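Local coordinates for flagellar hook-associated protein 2 (Helicobacter pylori, PDB 6IWY) that caps the tip of the growing flagellar filament, promoting polymerization of flagellin monomers there and keeping exported subunits from leaking away unpolymerized, at residues Ile89-Ile100 / Gln111-Thr119; Gly144-Leu155 / Met164-Glu172. All coordinates share one frame; numbering follows the deposited sequence.

Contact 1 (Ile89-Ile100 / Gln111-Thr119)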
loop_
_atom_site.group_PDB
_atom_site.type_symbol
_atom_site.label_atom_id
_atom_site.label_comp_id
_atom_site.label_asym_id
_atom_site.label_seq_id
_atom_site.Cartn_x
_atom_site.Cartn_y
_atom_site.Cartn_z
ATOM N N ILE A 89 -9.286 9.467 6.710
ATOM C CA ILE A 89 -9.145 8.570 5.545
ATOM C C ILE A 89 -10.077 9.012 4.437
ATOM O O ILE A 89 -9.666 9.180 3.287
ATOM C CB ILE A 89 -9.431 7.096 5.872
ATOM C CG1 ILE A 89 -8.284 6.512 6.673
ATOM C CG2 ILE A 89 -9.639 6.294 4.587
ATOM C CD1 ILE A 89 -8.568 5.168 7.214
ATOM N N THR A 90 -11.331 9.220 4.804
ATOM C CA THR A 90 -12.333 9.774 3.899
ATOM C C THR A 90 -11.932 11.132 3.269
ATOM O O THR A 90 -12.121 11.364 2.049
ATOM C CB THR A 90 -13.631 9.999 4.664
ATOM O OG1 THR A 90 -14.016 8.769 5.316
ATOM C CG2 THR A 90 -14.723 10.501 3.733
ATOM N N ASP A 91 -11.385 12.023 4.095
ATOM C CA ASP A 91 -10.962 13.357 3.620
ATOM C C ASP A 91 -9.693 13.310 2.739
ATOM O O ASP A 91 -9.591 14.031 1.763
ATOM C CB ASP A 91 -10.729 14.315 4.807
ATOM C CG ASP A 91 -12.051 14.794 5.497
ATOM O OD1 ASP A 91 -13.217 14.552 5.033
ATOM O OD2 ASP A 91 -11.908 15.481 6.531
ATOM N N ALA A 92 -8.715 12.480 3.092
ATOM C CA ALA A 92 -7.545 12.313 2.233
ATOM C C ALA A 92 -7.928 11.898 0.803
ATOM O O ALA A 92 -7.345 12.391 -0.157
ATOM C CB ALA A 92 -6.563 11.296 2.818
ATOM N N THR A 93 -8.902 10.995 0.685
ATOM C CA THR A 93 -9.248 10.349 -0.579
ATOM C C THR A 93 -10.413 10.997 -1.327
ATOM O O THR A 93 -10.794 10.520 -2.395
ATOM C CB THR A 93 -9.667 8.887 -0.310
ATOM O OG1 THR A 93 -10.753 8.876 0.638
ATOM C CG2 THR A 93 -8.496 8.045 0.212
ATOM N N ASN A 94 -10.997 12.066 -0.775
ATOM C CA ASN A 94 -12.205 12.693 -1.365
ATOM C C ASN A 94 -13.401 11.738 -1.394
ATOM O O ASN A 94 -14.241 11.806 -2.298
ATOM C CB ASN A 94 -11.937 13.174 -2.790
ATOM C CG ASN A 94 -11.674 14.645 -2.863
ATOM O OD1 ASN A 94 -10.515 15.072 -2.983
ATOM N ND2 ASN A 94 -12.749 15.445 -2.820
ATOM N N GLY A 95 -13.480 10.841 -0.427
ATOM C CA GLY A 95 -14.606 9.939 -0.387
ATOM C C GLY A 95 -14.506 8.712 -1.296
ATOM O O GLY A 95 -15.473 7.955 -1.411
ATOM N N GLU A 96 -13.342 8.480 -1.911
ATOM C CA GLU A 96 -13.169 7.333 -2.803
ATOM C C GLU A 96 -12.879 6.082 -1.994
ATOM O O GLU A 96 -13.213 4.952 -2.399
ATOM C CB GLU A 96 -12.043 7.606 -3.796
ATOM C CG GLU A 96 -12.452 8.563 -4.925
ATOM C CD GLU A 96 -13.233 7.863 -6.047
ATOM O OE1 GLU A 96 -12.736 6.845 -6.590
ATOM O OE2 GLU A 96 -14.337 8.345 -6.397
ATOM N N VAL A 97 -12.202 6.297 -0.875
ATOM C CA VAL A 97 -11.989 5.259 0.102
ATOM C C VAL A 97 -12.607 5.776 1.358
ATOM O O VAL A 97 -12.310 6.878 1.774
ATOM C CB VAL A 97 -10.506 4.953 0.359
ATOM C CG1 VAL A 97 -10.379 3.703 1.239
ATOM C CG2 VAL A 97 -9.794 4.728 -0.942
ATOM N N MET A 98 -13.489 4.985 1.943
ATOM C CA MET A 98 -14.269 5.421 3.063
ATOM C C MET A 98 -13.670 4.769 4.277
ATOM O O MET A 98 -13.523 3.538 4.344
ATOM C CB MET A 98 -15.728 5.021 2.873
ATOM C CG MET A 98 -16.394 5.628 1.635
ATOM S SD MET A 98 -18.077 5.025 1.283
ATOM C CE MET A 98 -17.736 3.338 0.729
ATOM N N GLY A 99 -13.276 5.618 5.218
ATOM C CA GLY A 99 -12.919 5.194 6.579
ATOM C C GLY A 99 -14.144 5.218 7.461
ATOM O O GLY A 99 -14.639 6.271 7.805
ATOM N N ILE A 100 -14.596 4.028 7.830
ATOM C CA ILE A 100 -15.873 3.772 8.475
ATOM C C ILE A 100 -15.618 2.934 9.719
ATOM O O ILE A 100 -14.761 2.037 9.688
ATOM C CB ILE A 100 -16.759 2.917 7.519
ATOM C CG1 ILE A 100 -17.256 3.755 6.335
ATOM C CG2 ILE A 100 -17.926 2.293 8.247
ATOM C CD1 ILE A 100 -17.897 2.936 5.233
ATOM N N GLN A 111 -14.038 -1.179 15.426
ATOM C CA GLN A 111 -12.962 -1.575 14.531
ATOM C C GLN A 111 -12.998 -0.690 13.322
ATOM O O GLN A 111 -14.064 -0.447 12.782
ATOM C CB GLN A 111 -13.178 -3.010 14.093
ATOM C CG GLN A 111 -12.434 -3.406 12.861
ATOM C CD GLN A 111 -10.974 -3.605 13.099
ATOM O OE1 GLN A 111 -10.578 -4.547 13.797
ATOM N NE2 GLN A 111 -10.143 -2.764 12.464
ATOM N N LEU A 112 -11.838 -0.226 12.877
ATOM C CA LEU A 112 -11.799 0.708 11.777
ATOM C C LEU A 112 -11.913 -0.105 10.506
ATOM O O LEU A 112 -11.218 -1.107 10.338
ATOM C CB LEU A 112 -10.506 1.526 11.825
ATOM C CG LEU A 112 -10.234 2.593 10.756
ATOM C CD1 LEU A 112 -11.264 3.680 10.804
ATOM C CD2 LEU A 112 -8.826 3.177 10.924
ATOM N N MET A 113 -12.827 0.296 9.630
ATOM C CA MET A 113 -12.951 -0.346 8.323
ATOM C C MET A 113 -12.528 0.669 7.305
ATOM O O MET A 113 -12.705 1.854 7.516
ATOM C CB MET A 113 -14.394 -0.752 8.034
ATOM C CG MET A 113 -15.034 -1.596 9.114
ATOM S SD MET A 113 -14.264 -3.204 9.241
ATOM C CE MET A 113 -14.716 -3.994 7.700
ATOM N N VAL A 114 -11.958 0.178 6.207
ATOM C CA VAL A 114 -11.518 0.983 5.071
ATOM C C VAL A 114 -12.130 0.295 3.877
ATOM O O VAL A 114 -11.694 -0.790 3.499
ATOM C CB VAL A 114 -9.990 0.953 4.923
ATOM C CG1 VAL A 114 -9.559 1.802 3.742
ATOM C CG2 VAL A 114 -9.351 1.430 6.205
ATOM N N ASN A 115 -13.180 0.898 3.334
ATOM C CA ASN A 115 -13.951 0.300 2.252
ATOM C C ASN A 115 -13.976 1.213 1.036
ATOM O O ASN A 115 -14.131 2.433 1.206
ATOM C CB ASN A 115 -15.395 0.073 2.720
ATOM C CG ASN A 115 -15.493 -0.834 3.959
ATOM O OD1 ASN A 115 -14.496 -1.422 4.404
ATOM N ND2 ASN A 115 -16.699 -0.948 4.515
ATOM N N THR A 116 -13.892 0.646 -0.176
ATOM C CA THR A 116 -13.980 1.464 -1.392
ATOM C C THR A 116 -15.380 1.944 -1.744
ATOM O O THR A 116 -16.370 1.314 -1.457
ATOM C CB THR A 116 -13.412 0.760 -2.626
ATOM O OG1 THR A 116 -14.142 -0.437 -2.914
ATOM C CG2 THR A 116 -11.931 0.447 -2.426
ATOM N N LYS A 117 -15.449 3.101 -2.382
ATOM C CA LYS A 117 -16.704 3.645 -2.889
ATOM C C LYS A 117 -17.171 2.915 -4.140
ATOM O O LYS A 117 -18.367 2.862 -4.430
ATOM C CB LYS A 117 -16.542 5.125 -3.212
ATOM C CG LYS A 117 -17.852 5.845 -3.497
ATOM C CD LYS A 117 -17.585 7.254 -4.008
ATOM C CE LYS A 117 -18.807 7.838 -4.695
ATOM N NZ LYS A 117 -18.901 9.302 -4.447
ATOM N N ASN A 118 -16.220 2.351 -4.866
ATOM C CA ASN A 118 -16.459 1.758 -6.163
ATOM C C ASN A 118 -16.192 0.288 -6.224
ATOM O O ASN A 118 -15.401 -0.254 -5.450
ATOM C CB ASN A 118 -15.519 2.406 -7.156
ATOM C CG ASN A 118 -16.103 3.590 -7.777
ATOM O OD1 ASN A 118 -17.271 3.585 -8.127
ATOM N ND2 ASN A 118 -15.303 4.632 -7.932
ATOM N N THR A 119 -16.817 -0.350 -7.194
ATOM C CA THR A 119 -16.657 -1.768 -7.400
ATOM C C THR A 119 -15.585 -2.048 -8.430
ATOM O O THR A 119 -14.960 -1.139 -8.938
ATOM C CB THR A 119 -17.967 -2.376 -7.881
ATOM O OG1 THR A 119 -18.198 -1.980 -9.235
ATOM C CG2 THR A 119 -19.132 -1.924 -7.005
#
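Val97 and Val114 meet through their CG1 methyls on the face of the strand pair that looks toward helix 82-92. In both residues CG1 lies anti to the backbone N (chi1 -171° in Val97, -180° in Val114), turning the two methyls against each other. The other methyl of Val114, CG2, receives Ile89 CD1 at 4.0 Å; the side chains cross at about a right angle where the last turn of the helix lies over the strand pair. Gly99, paired with Val114, has no side chain there, and Ile89 CB occupies the space over it. Leu63 and Phe65 of strand 61-67 continue this apolar layer, and Thr67 also touches Val97.

Met98, Ile100, Met113 and Asn115 line the other face. Met98 bends at its last torsion and brings CE to 3.3 Å from Thr116 O, while Ile100 and Met113 sit side by side, CB to CB 4.4 Å. The aliphatic part of Lys117 lies along the turn, its CD 3.4 Å from Gly95 O. Its NZ is 5.1 Å from Glu96 OE2, opposite charges not in contact.

Paired backbone bonds link Met98 with Asn115 and Ile100 with Met113; Lys117 N to Glu96 O extends the ladder by one bond. After a Schellman motif at Asn94, the chain passes from helix 82-92 into an antiparallel beta hairpin, 97-103 with 110-116, at the edge of a four-stranded sheet.

Contact 2 (Gly144-Leu155 / Met164-Glu172)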
loop_
_atom_site.group_PDB
_atom_site.type_symbol
_atom_site.label_atom_id
_atom_site.label_comp_id
_atom_site.label_asym_id
_atom_site.label_seq_id
_atom_site.Cartn_x
_atom_site.Cartn_y
_atom_site.Cartn_z
ATOM N N GLY A 144 17.544 -17.297 -15.768
ATOM C CA GLY A 144 18.651 -17.926 -15.089
ATOM C C GLY A 144 19.652 -16.963 -14.514
ATOM O O GLY A 144 19.297 -16.060 -13.784
ATOM N N VAL A 145 20.910 -17.187 -14.845
ATOM C CA VAL A 145 22.033 -16.494 -14.267
ATOM C C VAL A 145 22.877 -16.024 -15.439
ATOM O O VAL A 145 23.114 -16.750 -16.380
ATOM C CB VAL A 145 22.815 -17.440 -13.323
ATOM C CG1 VAL A 145 24.120 -16.844 -12.846
ATOM C CG2 VAL A 145 21.957 -17.794 -12.151
ATOM N N ASP A 146 23.305 -14.781 -15.353
ATOM C CA ASP A 146 23.991 -14.059 -16.426
ATOM C C ASP A 146 25.454 -14.491 -16.398
ATOM O O ASP A 146 25.876 -15.147 -15.445
ATOM C CB ASP A 146 23.850 -12.545 -16.176
ATOM N N GLY A 147 26.225 -14.131 -17.423
ATOM C CA GLY A 147 27.659 -14.506 -17.490
ATOM C C GLY A 147 28.565 -13.925 -16.398
ATOM O O GLY A 147 29.748 -14.282 -16.303
ATOM N N SER A 148 27.999 -13.019 -15.596
ATOM C CA SER A 148 28.660 -12.422 -14.440
ATOM C C SER A 148 28.257 -13.146 -13.125
ATOM O O SER A 148 28.608 -12.699 -12.024
ATOM C CB SER A 148 28.263 -10.929 -14.353
ATOM N N GLY A 149 27.494 -14.235 -13.231
ATOM C CA GLY A 149 27.048 -14.971 -12.053
ATOM C C GLY A 149 25.894 -14.355 -11.294
ATOM O O GLY A 149 25.584 -14.808 -10.183
ATOM N N LYS A 150 25.215 -13.368 -11.896
ATOM C CA LYS A 150 24.085 -12.684 -11.210
ATOM C C LYS A 150 22.750 -13.131 -11.764
ATOM O O LYS A 150 22.625 -13.379 -12.955
ATOM C CB LYS A 150 24.196 -11.138 -11.261
ATOM N N SER A 151 21.756 -13.245 -10.876
ATOM C CA SER A 151 20.399 -13.568 -11.294
ATOM C C SER A 151 19.955 -12.632 -12.405
ATOM O O SER A 151 20.174 -11.439 -12.338
ATOM C CB SER A 151 19.414 -13.415 -10.154
ATOM O OG SER A 151 19.569 -14.435 -9.195
ATOM N N GLU A 152 19.340 -13.183 -13.438
ATOM C CA GLU A 152 18.775 -12.347 -14.499
ATOM C C GLU A 152 17.534 -11.582 -13.986
ATOM O O GLU A 152 17.221 -10.544 -14.482
ATOM C CB GLU A 152 18.474 -13.205 -15.725
ATOM C CG GLU A 152 19.740 -13.757 -16.317
ATOM C CD GLU A 152 19.558 -14.499 -17.637
ATOM O OE1 GLU A 152 18.651 -15.351 -17.746
ATOM O OE2 GLU A 152 20.364 -14.244 -18.561
ATOM N N VAL A 153 16.856 -12.123 -12.984
ATOM C CA VAL A 153 15.795 -11.448 -12.274
ATOM C C VAL A 153 15.895 -11.863 -10.824
ATOM O O VAL A 153 15.979 -13.046 -10.543
ATOM C CB VAL A 153 14.390 -11.843 -12.804
ATOM C CG1 VAL A 153 13.268 -11.495 -11.762
ATOM C CG2 VAL A 153 14.097 -11.147 -14.145
ATOM N N SER A 154 15.876 -10.896 -9.905
ATOM C CA SER A 154 15.753 -11.201 -8.473
ATOM C C SER A 154 14.892 -10.165 -7.772
ATOM O O SER A 154 14.849 -9.018 -8.176
ATOM C CB SER A 154 17.106 -11.270 -7.791
ATOM O OG SER A 154 17.587 -9.985 -7.505
ATOM N N LEU A 155 14.202 -10.625 -6.736
ATOM C CA LEU A 155 13.298 -9.821 -5.928
ATOM C C LEU A 155 14.034 -9.421 -4.660
ATOM O O LEU A 155 14.468 -10.303 -3.887
ATOM C CB LEU A 155 12.092 -10.663 -5.493
ATOM C CG LEU A 155 10.835 -10.602 -6.321
ATOM C CD1 LEU A 155 9.909 -11.664 -5.855
ATOM C CD2 LEU A 155 10.229 -9.207 -6.107
ATOM N N MET A 164 17.161 -6.172 4.120
ATOM C CA MET A 164 16.869 -6.504 2.716
ATOM C C MET A 164 17.638 -7.781 2.304
ATOM O O MET A 164 18.802 -7.985 2.668
ATOM C CB MET A 164 17.199 -5.347 1.752
ATOM C CG MET A 164 16.403 -4.049 1.928
ATOM S SD MET A 164 14.606 -4.156 1.658
ATOM C CE MET A 164 14.511 -4.604 -0.083
ATOM N N HIS A 165 16.958 -8.645 1.563
ATOM C CA HIS A 165 17.558 -9.887 0.998
ATOM C C HIS A 165 17.090 -10.098 -0.425
ATOM O O HIS A 165 16.039 -9.647 -0.808
ATOM C CB HIS A 165 17.150 -11.114 1.796
ATOM C CG HIS A 165 17.625 -11.087 3.206
ATOM N ND1 HIS A 165 18.870 -11.541 3.578
ATOM C CD2 HIS A 165 17.030 -10.637 4.333
ATOM C CE1 HIS A 165 19.024 -11.370 4.877
ATOM N NE2 HIS A 165 17.917 -10.830 5.362
ATOM N N GLU A 166 17.872 -10.845 -1.172
ATOM C CA GLU A 166 17.686 -11.027 -2.590
ATOM C C GLU A 166 17.159 -12.447 -2.814
ATOM O O GLU A 166 17.715 -13.406 -2.311
ATOM C CB GLU A 166 19.033 -10.815 -3.272
ATOM C CG GLU A 166 18.931 -10.093 -4.607
ATOM C CD GLU A 166 20.253 -9.455 -5.112
ATOM O OE1 GLU A 166 21.258 -9.366 -4.340
ATOM O OE2 GLU A 166 20.265 -9.046 -6.313
ATOM N N VAL A 167 16.045 -12.576 -3.508
ATOM C CA VAL A 167 15.487 -13.888 -3.825
ATOM C C VAL A 167 15.605 -14.084 -5.333
ATOM O O VAL A 167 14.915 -13.408 -6.110
ATOM C CB VAL A 167 14.010 -13.947 -3.450
ATOM C CG1 VAL A 167 13.442 -15.307 -3.795
ATOM C CG2 VAL A 167 13.810 -13.580 -1.962
ATOM N N PRO A 168 16.505 -14.971 -5.766
ATOM C CA PRO A 168 16.635 -15.233 -7.193
ATOM C C PRO A 168 15.335 -15.733 -7.722
ATOM O O PRO A 168 14.671 -16.417 -7.011
ATOM C CB PRO A 168 17.674 -16.357 -7.241
ATOM C CG PRO A 168 18.493 -16.191 -6.011
ATOM C CD PRO A 168 17.568 -15.619 -4.977
ATOM N N ILE A 169 14.943 -15.378 -8.931
ATOM C CA ILE A 169 13.770 -15.992 -9.543
ATOM C C ILE A 169 14.173 -16.722 -10.815
ATOM O O ILE A 169 14.564 -16.094 -11.794
ATOM C CB ILE A 169 12.644 -14.958 -9.832
ATOM C CG1 ILE A 169 11.803 -14.709 -8.555
ATOM C CG2 ILE A 169 11.692 -15.455 -10.939
ATOM C CD1 ILE A 169 12.381 -13.707 -7.555
ATOM N N MET A 170 14.070 -18.049 -10.787
ATOM C CA MET A 170 14.453 -18.909 -11.917
ATOM C C MET A 170 13.235 -19.526 -12.577
ATOM O O MET A 170 12.292 -19.963 -11.890
ATOM C CB MET A 170 15.350 -20.044 -11.458
ATOM C CG MET A 170 16.552 -19.586 -10.644
ATOM S SD MET A 170 17.558 -18.338 -11.501
ATOM C CE MET A 170 19.009 -18.450 -10.444
ATOM N N LEU A 171 13.279 -19.599 -13.909
ATOM C CA LEU A 171 12.111 -19.931 -14.697
ATOM C C LEU A 171 12.486 -20.177 -16.144
ATOM O O LEU A 171 12.935 -19.255 -16.831
ATOM C CB LEU A 171 11.123 -18.765 -14.662
ATOM C CG LEU A 171 9.762 -19.020 -15.295
ATOM C CD1 LEU A 171 9.050 -20.204 -14.586
ATOM C CD2 LEU A 171 8.915 -17.745 -15.218
ATOM N N GLU A 172 12.280 -21.404 -16.615
ATOM C CA GLU A 172 12.520 -21.736 -18.009
ATOM C C GLU A 172 11.146 -21.975 -18.596
ATOM O O GLU A 172 10.529 -22.992 -18.324
ATOM C CB GLU A 172 13.434 -22.965 -18.144
#
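Leu155 and Ile169 touch through their terminal methyls, CD1 to CD1 at 3.6 Å. The same Ile169 methyl also lies against Leu155 CB and CG, while the leucine's CD2 points away from it. Closer to its backbone Ile169 meets Val153, whose CG1 is 4.0 Å from Ile169 CB. On the opposite face Ser154 OG donates to Glu166 OE2 at 3.1 Å, meeting the anti lone pair of that oxygen; Lys233 forms a long, weak ion pair with it. Chi1 of 80° sets OG between the backbone N and the carbonyl carbon of Ser154, turned to the glutamate. Nearby, Ser151 OG lies against the ring of Pro168, 3.3 Å from CB.

Backbone bonds hold these side chains in register: Leu155 and Val167 exchange two, and Ile169 N reaches Val153 O. They form one end of an antiparallel beta hairpin, strands 154-158 and 164-173, the central pair of a four-stranded sheet. Helix 179-196 covers its apolar face, with Met190 against Ile169 and Ala193 and Leu194 against Val167.

At its start, just after strand 141-143, the loop 144-153 lies against Met170. A bend at chi2 (-55°) brings the sulfur to Gly144, SD 3.7 Å from its carbonyl O, and the extended last torsion then carries CE to 3.5 Å from Val145 CG2. Gly144 is positioned in turn by Glu152, whose OE1 accepts its N-H at 3.0 Å and whose own N bonds to Gly144 O. A salt bridge from Glu152 OE1 to Lys236 ties this loop to the chain following strand 230-233.

In the fold
Contact 1 and contact 2 lie in series along the chain, the first closing before the second opens, and on opposite sides of its centre. Their own centres are 39 Å apart, and even their nearest atoms remain about 24 Å from each other. Both belong to beta hairpins of separate four-stranded antiparallel sheets: 97-103 forms an outermost strand of its sheet within this chain, whereas the two hairpin strands of contact 2 are the inner pair. The centre of contact 1 is about 14 Å from the chain centre, that of contact 2 about 26 Å. Both lie in a fragment of the longer cap protein, whose function is that of the complete homopentameric molecule.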